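PDB 4HLN: starch synthase I from Hordeum vulgare, which belongs to the starch synthase family of glycosyltransferases and holds bound glucose units in a glycan pocket. Local coordinates for residues V542-F556 and E564-V576. Sequence-based numbering, arbitrary orientation.
With GLC (alpha-D-glucopyranose), chain B; GLC (alpha-D-glucopyranose), chain C.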
loop_
_atom_site.group_PDB
_atom_site.type_symbol
_atom_site.label_atom_id
_atom_site.label_comp_id
_atom_site.label_asym_id
_atom_site.label_seq_id
_atom_site.Cartn_x
_atom_site.Cartn_y
_atom_site.Cartn_z
ATOM N N VAL A 542 4.266 -11.930 -13.077
ATOM C CA VAL A 542 3.215 -12.883 -12.754
ATOM C C VAL A 542 2.909 -12.762 -11.259
ATOM O O VAL A 542 3.750 -13.042 -10.405
ATOM C CB VAL A 542 3.639 -14.321 -13.085
ATOM C CG1 VAL A 542 2.711 -15.330 -12.406
ATOM C CG2 VAL A 542 3.686 -14.523 -14.589
ATOM N N VAL A 543 1.694 -12.346 -10.946
ATOM C CA VAL A 543 1.376 -11.918 -9.600
ATOM C C VAL A 543 0.026 -12.455 -9.113
ATOM O O VAL A 543 -0.896 -12.664 -9.906
ATOM C CB VAL A 543 1.392 -10.380 -9.543
ATOM C CG1 VAL A 543 0.433 -9.810 -10.575
ATOM C CG2 VAL A 543 1.053 -9.885 -8.150
ATOM N N HIS A 544 -0.081 -12.697 -7.807
ATOM C CA HIS A 544 -1.365 -13.059 -7.209
ATOM C C HIS A 544 -2.339 -11.893 -7.233
ATOM O O HIS A 544 -2.013 -10.799 -6.758
ATOM C CB HIS A 544 -1.205 -13.505 -5.761
ATOM C CG HIS A 544 -2.513 -13.633 -5.040
ATOM N ND1 HIS A 544 -2.635 -13.484 -3.675
ATOM C CD2 HIS A 544 -3.758 -13.891 -5.502
ATOM C CE1 HIS A 544 -3.898 -13.652 -3.325
ATOM N NE2 HIS A 544 -4.603 -13.895 -4.417
ATOM N N GLY A 545 -3.535 -12.134 -7.766
ATOM C CA GLY A 545 -4.588 -11.133 -7.759
ATOM C C GLY A 545 -5.533 -11.161 -8.943
ATOM O O GLY A 545 -5.481 -12.043 -9.799
ATOM N N THR A 546 -6.424 -10.182 -8.979
ATOM C CA THR A 546 -7.313 -10.000 -10.121
ATOM C C THR A 546 -6.625 -9.123 -11.187
ATOM O O THR A 546 -5.753 -8.303 -10.873
ATOM C CB THR A 546 -8.691 -9.440 -9.675
ATOM O OG1 THR A 546 -8.516 -8.254 -8.880
ATOM C CG2 THR A 546 -9.421 -10.479 -8.836
ATOM N N GLY A 547 -6.989 -9.311 -12.447
ATOM C CA GLY A 547 -6.220 -8.711 -13.520
ATOM C C GLY A 547 -7.013 -7.816 -14.446
ATOM O O GLY A 547 -6.703 -7.720 -15.636
ATOM N N GLY A 548 -8.025 -7.147 -13.902
ATOM C CA GLY A 548 -8.857 -6.261 -14.692
ATOM C C GLY A 548 -8.130 -5.022 -15.179
ATOM O O GLY A 548 -7.008 -4.731 -14.752
ATOM N N LEU A 549 -8.779 -4.282 -16.075
ATOM C CA LEU A 549 -8.190 -3.074 -16.643
ATOM C C LEU A 549 -7.783 -2.077 -15.569
ATOM O O LEU A 549 -6.783 -1.375 -15.714
ATOM C CB LEU A 549 -9.154 -2.401 -17.624
ATOM C CG LEU A 549 -8.755 -0.976 -18.033
ATOM C CD1 LEU A 549 -8.393 -0.897 -19.520
ATOM C CD2 LEU A 549 -9.842 0.046 -17.661
ATOM N N ARG A 550 -8.555 -2.011 -14.492
ATOM C CA ARG A 550 -8.256 -1.056 -13.436
ATOM C C ARG A 550 -7.180 -1.593 -12.472
ATOM O O ARG A 550 -6.718 -0.881 -11.577
ATOM C CB ARG A 550 -9.538 -0.673 -12.689
ATOM C CG ARG A 550 -9.641 0.812 -12.302
ATOM C CD ARG A 550 -9.680 1.735 -13.522
ATOM N NE ARG A 550 -8.466 2.544 -13.649
ATOM C CZ ARG A 550 -8.337 3.585 -14.470
ATOM N NH1 ARG A 550 -9.355 3.952 -15.242
ATOM N NH2 ARG A 550 -7.193 4.264 -14.520
ATOM N N ASP A 551 -6.766 -2.843 -12.663
ATOM C CA ASP A 551 -5.782 -3.440 -11.766
ATOM C C ASP A 551 -4.342 -3.068 -12.145
ATOM O O ASP A 551 -4.048 -2.713 -13.300
ATOM C CB ASP A 551 -5.987 -4.956 -11.653
ATOM C CG ASP A 551 -7.255 -5.324 -10.862
ATOM O OD1 ASP A 551 -7.588 -4.606 -9.890
ATOM O OD2 ASP A 551 -7.923 -6.329 -11.214
ATOM N N THR A 552 -3.451 -3.125 -11.156
ATOM C CA THR A 552 -2.059 -2.708 -11.344
ATOM C C THR A 552 -1.325 -3.561 -12.387
ATOM O O THR A 552 -0.498 -3.050 -13.150
ATOM C CB THR A 552 -1.290 -2.665 -10.001
ATOM O OG1 THR A 552 -0.147 -3.520 -10.069
ATOM C CG2 THR A 552 -2.189 -3.107 -8.858
ATOM N N VAL A 553 -1.636 -4.857 -12.417
ATOM C CA VAL A 553 -1.262 -5.720 -13.538
ATOM C C VAL A 553 -2.515 -6.225 -14.254
ATOM O O VAL A 553 -3.288 -7.008 -13.701
ATOM C CB VAL A 553 -0.420 -6.934 -13.090
ATOM C CG1 VAL A 553 -0.236 -7.918 -14.241
ATOM C CG2 VAL A 553 0.919 -6.482 -12.538
ATOM N N GLU A 554 -2.711 -5.760 -15.483
ATOM C CA GLU A 554 -3.827 -6.201 -16.310
ATOM C C GLU A 554 -3.462 -7.515 -17.017
ATOM O O GLU A 554 -2.489 -7.575 -17.776
ATOM C CB GLU A 554 -4.174 -5.102 -17.318
ATOM C CG GLU A 554 -5.385 -5.381 -18.185
ATOM C CD GLU A 554 -5.557 -4.346 -19.292
ATOM O OE1 GLU A 554 -6.212 -4.665 -20.309
ATOM O OE2 GLU A 554 -5.035 -3.217 -19.144
ATOM N N THR A 555 -4.220 -8.575 -16.754
ATOM C CA THR A 555 -3.893 -9.877 -17.331
ATOM C C THR A 555 -3.893 -9.843 -18.860
ATOM O O THR A 555 -4.699 -9.149 -19.479
ATOM C CB THR A 555 -4.834 -10.991 -16.841
ATOM O OG1 THR A 555 -4.738 -11.112 -15.419
ATOM C CG2 THR A 555 -4.452 -12.324 -17.473
ATOM N N PHE A 556 -2.980 -10.601 -19.460
ATOM C CA PHE A 556 -2.828 -10.647 -20.909
ATOM C C PHE A 556 -4.056 -11.177 -21.619
ATOM O O PHE A 556 -4.620 -12.204 -21.239
ATOM C CB PHE A 556 -1.647 -11.527 -21.289
ATOM C CG PHE A 556 -1.378 -11.560 -22.758
ATOM C CD1 PHE A 556 -1.183 -12.759 -23.415
ATOM C CD2 PHE A 556 -1.322 -10.381 -23.489
ATOM C CE1 PHE A 556 -0.925 -12.784 -24.787
ATOM C CE2 PHE A 556 -1.063 -10.398 -24.859
ATOM C CZ PHE A 556 -0.868 -11.603 -25.507
ATOM N N GLU A 564 -4.218 -6.869 -29.063
ATOM C CA GLU A 564 -3.688 -7.402 -27.807
ATOM C C GLU A 564 -3.606 -6.383 -26.673
ATOM O O GLU A 564 -3.276 -5.220 -26.889
ATOM C CB GLU A 564 -2.324 -8.037 -28.053
ATOM C CG GLU A 564 -2.338 -9.102 -29.138
ATOM C CD GLU A 564 -0.966 -9.700 -29.397
ATOM O OE1 GLU A 564 -0.879 -10.719 -30.117
ATOM O OE2 GLU A 564 0.031 -9.150 -28.882
ATOM N N GLU A 565 -3.913 -6.834 -25.462
ATOM C CA GLU A 565 -3.946 -5.955 -24.297
ATOM C C GLU A 565 -3.348 -6.648 -23.082
ATOM O O GLU A 565 -3.224 -7.876 -23.054
ATOM C CB GLU A 565 -5.386 -5.547 -23.984
ATOM C CG GLU A 565 -6.128 -4.909 -25.146
ATOM C CD GLU A 565 -7.597 -4.674 -24.837
ATOM O OE1 GLU A 565 -7.936 -4.559 -23.638
ATOM O OE2 GLU A 565 -8.407 -4.615 -25.793
ATOM N N GLY A 566 -2.984 -5.865 -22.072
ATOM C CA GLY A 566 -2.461 -6.436 -20.845
ATOM C C GLY A 566 -0.971 -6.228 -20.677
ATOM O O GLY A 566 -0.306 -5.718 -21.576
ATOM N N THR A 567 -0.447 -6.635 -19.525
ATOM C CA THR A 567 0.928 -6.319 -19.152
ATOM C C THR A 567 1.644 -7.479 -18.485
ATOM O O THR A 567 2.852 -7.425 -18.279
ATOM C CB THR A 567 0.985 -5.120 -18.190
ATOM O OG1 THR A 567 -0.035 -5.256 -17.195
ATOM C CG2 THR A 567 0.783 -3.822 -18.945
ATOM N N GLY A 568 0.894 -8.515 -18.138
ATOM C CA GLY A 568 1.462 -9.695 -17.517
ATOM C C GLY A 568 0.355 -10.662 -17.156
ATOM O O GLY A 568 -0.702 -10.641 -17.769
ATOM N N TRP A 569 0.579 -11.509 -16.163
ATOM C CA TRP A 569 -0.489 -12.385 -15.701
ATOM C C TRP A 569 -0.763 -12.243 -14.218
ATOM O O TRP A 569 0.130 -12.416 -13.396
ATOM C CB TRP A 569 -0.172 -13.841 -16.016
ATOM C CG TRP A 569 -0.339 -14.168 -17.447
ATOM C CD1 TRP A 569 -1.448 -14.679 -18.044
ATOM C CD2 TRP A 569 0.637 -14.006 -18.480
ATOM N NE1 TRP A 569 -1.226 -14.849 -19.389
ATOM C CE2 TRP A 569 0.048 -14.439 -19.682
ATOM C CE3 TRP A 569 1.950 -13.535 -18.504
ATOM C CZ2 TRP A 569 0.725 -14.414 -20.897
ATOM C CZ3 TRP A 569 2.620 -13.506 -19.712
ATOM C CH2 TRP A 569 2.008 -13.944 -20.891
ATOM N N ALA A 570 -2.006 -11.933 -13.881
ATOM C CA ALA A 570 -2.455 -11.998 -12.499
ATOM C C ALA A 570 -3.313 -13.246 -12.343
ATOM O O ALA A 570 -4.205 -13.494 -13.153
ATOM C CB ALA A 570 -3.249 -10.749 -12.123
ATOM N N PHE A 571 -3.037 -14.031 -11.309
ATOM C CA PHE A 571 -3.757 -15.278 -11.095
ATOM C C PHE A 571 -4.424 -15.317 -9.732
ATOM O O PHE A 571 -3.912 -14.772 -8.760
ATOM C CB PHE A 571 -2.809 -16.470 -11.229
ATOM C CG PHE A 571 -1.766 -16.542 -10.141
ATOM C CD1 PHE A 571 -0.555 -15.868 -10.273
ATOM C CD2 PHE A 571 -1.994 -17.282 -8.988
ATOM C CE1 PHE A 571 0.410 -15.938 -9.280
ATOM C CE2 PHE A 571 -1.027 -17.353 -7.987
ATOM C CZ PHE A 571 0.174 -16.681 -8.133
ATOM N N SER A 572 -5.569 -15.983 -9.675
ATOM C CA SER A 572 -6.285 -16.192 -8.425
ATOM C C SER A 572 -7.073 -17.481 -8.567
ATOM O O SER A 572 -7.592 -17.776 -9.643
ATOM C CB SER A 572 -7.225 -15.020 -8.126
ATOM O OG SER A 572 -7.771 -15.122 -6.824
ATOM N N PRO A 573 -7.185 -18.240 -7.474
ATOM C CA PRO A 573 -6.707 -17.783 -6.173
ATOM C C PRO A 573 -5.261 -18.183 -5.981
ATOM O O PRO A 573 -4.642 -18.750 -6.882
ATOM C CB PRO A 573 -7.571 -18.586 -5.215
ATOM C CG PRO A 573 -7.668 -19.922 -5.916
ATOM C CD PRO A 573 -7.766 -19.592 -7.392
ATOM N N LEU A 574 -4.742 -17.912 -4.792
ATOM C CA LEU A 574 -3.350 -18.194 -4.493
ATOM C C LEU A 574 -3.119 -19.679 -4.224
ATOM O O LEU A 574 -3.123 -20.118 -3.078
ATOM C CB LEU A 574 -2.893 -17.347 -3.302
ATOM C CG LEU A 574 -1.399 -17.352 -2.983
ATOM C CD1 LEU A 574 -0.555 -17.132 -4.234
ATOM C CD2 LEU A 574 -1.093 -16.308 -1.935
ATOM N N THR A 575 -2.903 -20.449 -5.284
ATOM C CA THR A 575 -2.669 -21.886 -5.143
ATOM C C THR A 575 -1.550 -22.372 -6.047
ATOM O O THR A 575 -1.380 -21.893 -7.169
ATOM C CB THR A 575 -3.922 -22.687 -5.515
ATOM O OG1 THR A 575 -4.054 -22.727 -6.946
ATOM C CG2 THR A 575 -5.162 -22.040 -4.899
ATOM N N VAL A 576 -0.808 -23.356 -5.567
ATOM C CA VAL A 576 0.251 -23.963 -6.362
ATOM C C VAL A 576 -0.203 -24.327 -7.779
ATOM O O VAL A 576 0.582 -24.273 -8.722
ATOM C CB VAL A 576 0.788 -25.215 -5.669
ATOM C CG1 VAL A 576 1.756 -25.948 -6.575
ATOM C CG2 VAL A 576 1.440 -24.844 -4.348
HETATM C C1 GLC B . -7.561 -14.471 -20.908
HETATM C C2 GLC B . -8.020 -14.592 -22.347
HETATM C C3 GLC B . -7.195 -15.635 -23.117
HETATM C C4 GLC B . -5.679 -15.677 -22.838
HETATM C C5 GLC B . -5.475 -15.489 -21.332
HETATM C C6 GLC B . -4.028 -15.275 -20.926
HETATM O O2 GLC B . -9.387 -14.953 -22.336
HETATM O O3 GLC B . -7.402 -15.414 -24.492
HETATM O O4 GLC B . -5.222 -16.926 -23.383
HETATM O O5 GLC B . -6.163 -14.332 -20.905
HETATM O O6 GLC B . -3.734 -16.115 -19.838
HETATM C C1 GLC C . -3.810 -17.339 -23.551
HETATM C C2 GLC C . -2.659 -16.356 -23.868
HETATM C C3 GLC C . -2.313 -16.069 -25.347
HETATM C C4 GLC C . -2.556 -17.202 -26.336
HETATM C C5 GLC C . -3.701 -18.101 -25.865
HETATM C C6 GLC C . -3.667 -19.412 -26.646
HETATM O O2 GLC C . -2.852 -15.138 -23.187
HETATM O O3 GLC C . -0.930 -15.793 -25.428
HETATM O O4 GLC C . -2.793 -16.683 -27.654
HETATM O O5 GLC C . -3.653 -18.413 -24.474
HETATM O O6 GLC C . -2.973 -20.384 -25.899
#
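Glu564 lays its CB near CE2 of the Phe556 ring, where the edge strand 569-571 of a six-stranded parallel sheet, part of the Rossmann-like glycosyltransferase domain, is approached through a loop lining a glycan pocket. The carboxylate of Glu564 turns to Ser596 and another glucose. Glu565 O lies 3.2 Å from Phe556 CD2, and the carboxylate of Glu565 comes near that of Glu554, an approach of like charges. Gly566 packs its CA against Glu554 O, 3.3 Å away, as the two backbones pass closely here. Thr567 N gives a hydrogen bond to Glu554 O (2.8 Å) in the carbonyl plane, and its OG1 accepts a weak hydrogen bond from Glu554 N. Phe556 N donates to Gly568 O, 2.8 Å away. Trp569 lies alongside Phe556, whose CB sits over one indole face, offset toward the rim; the two ring planes stand 72° apart. With CG anti to its backbone N (chi1 -177°), the Phe556 ring runs beside the indole toward the glucose of chain C, whose O3 lies in plane at the ring edge. Trp569 NE1 makes a weak hydrogen bond to O6 of the chain B glucose, and Trp569 O accepts from Val543 N. Ala570 N donates to Thr555 OG1 (3.2 Å), tying the strand to the returning loop, while its CB packs against Gly545 O. Phe571 N hydrogen-bonds to Val543 O, and Phe571 O receives Gly545 N at 2.8 Å, from above the carbonyl plane. With chi1 at 67°, the Phe571 ring folds back over the neighbouring strand, placing one face under His544 CA. After Ser572 and the cis peptide before Pro573, Leu574 sets its CB over the His544 imidazole, 3.8 Å from the ring centroid, while His544 ND1 is hydrogen-bonded to Ser522 O.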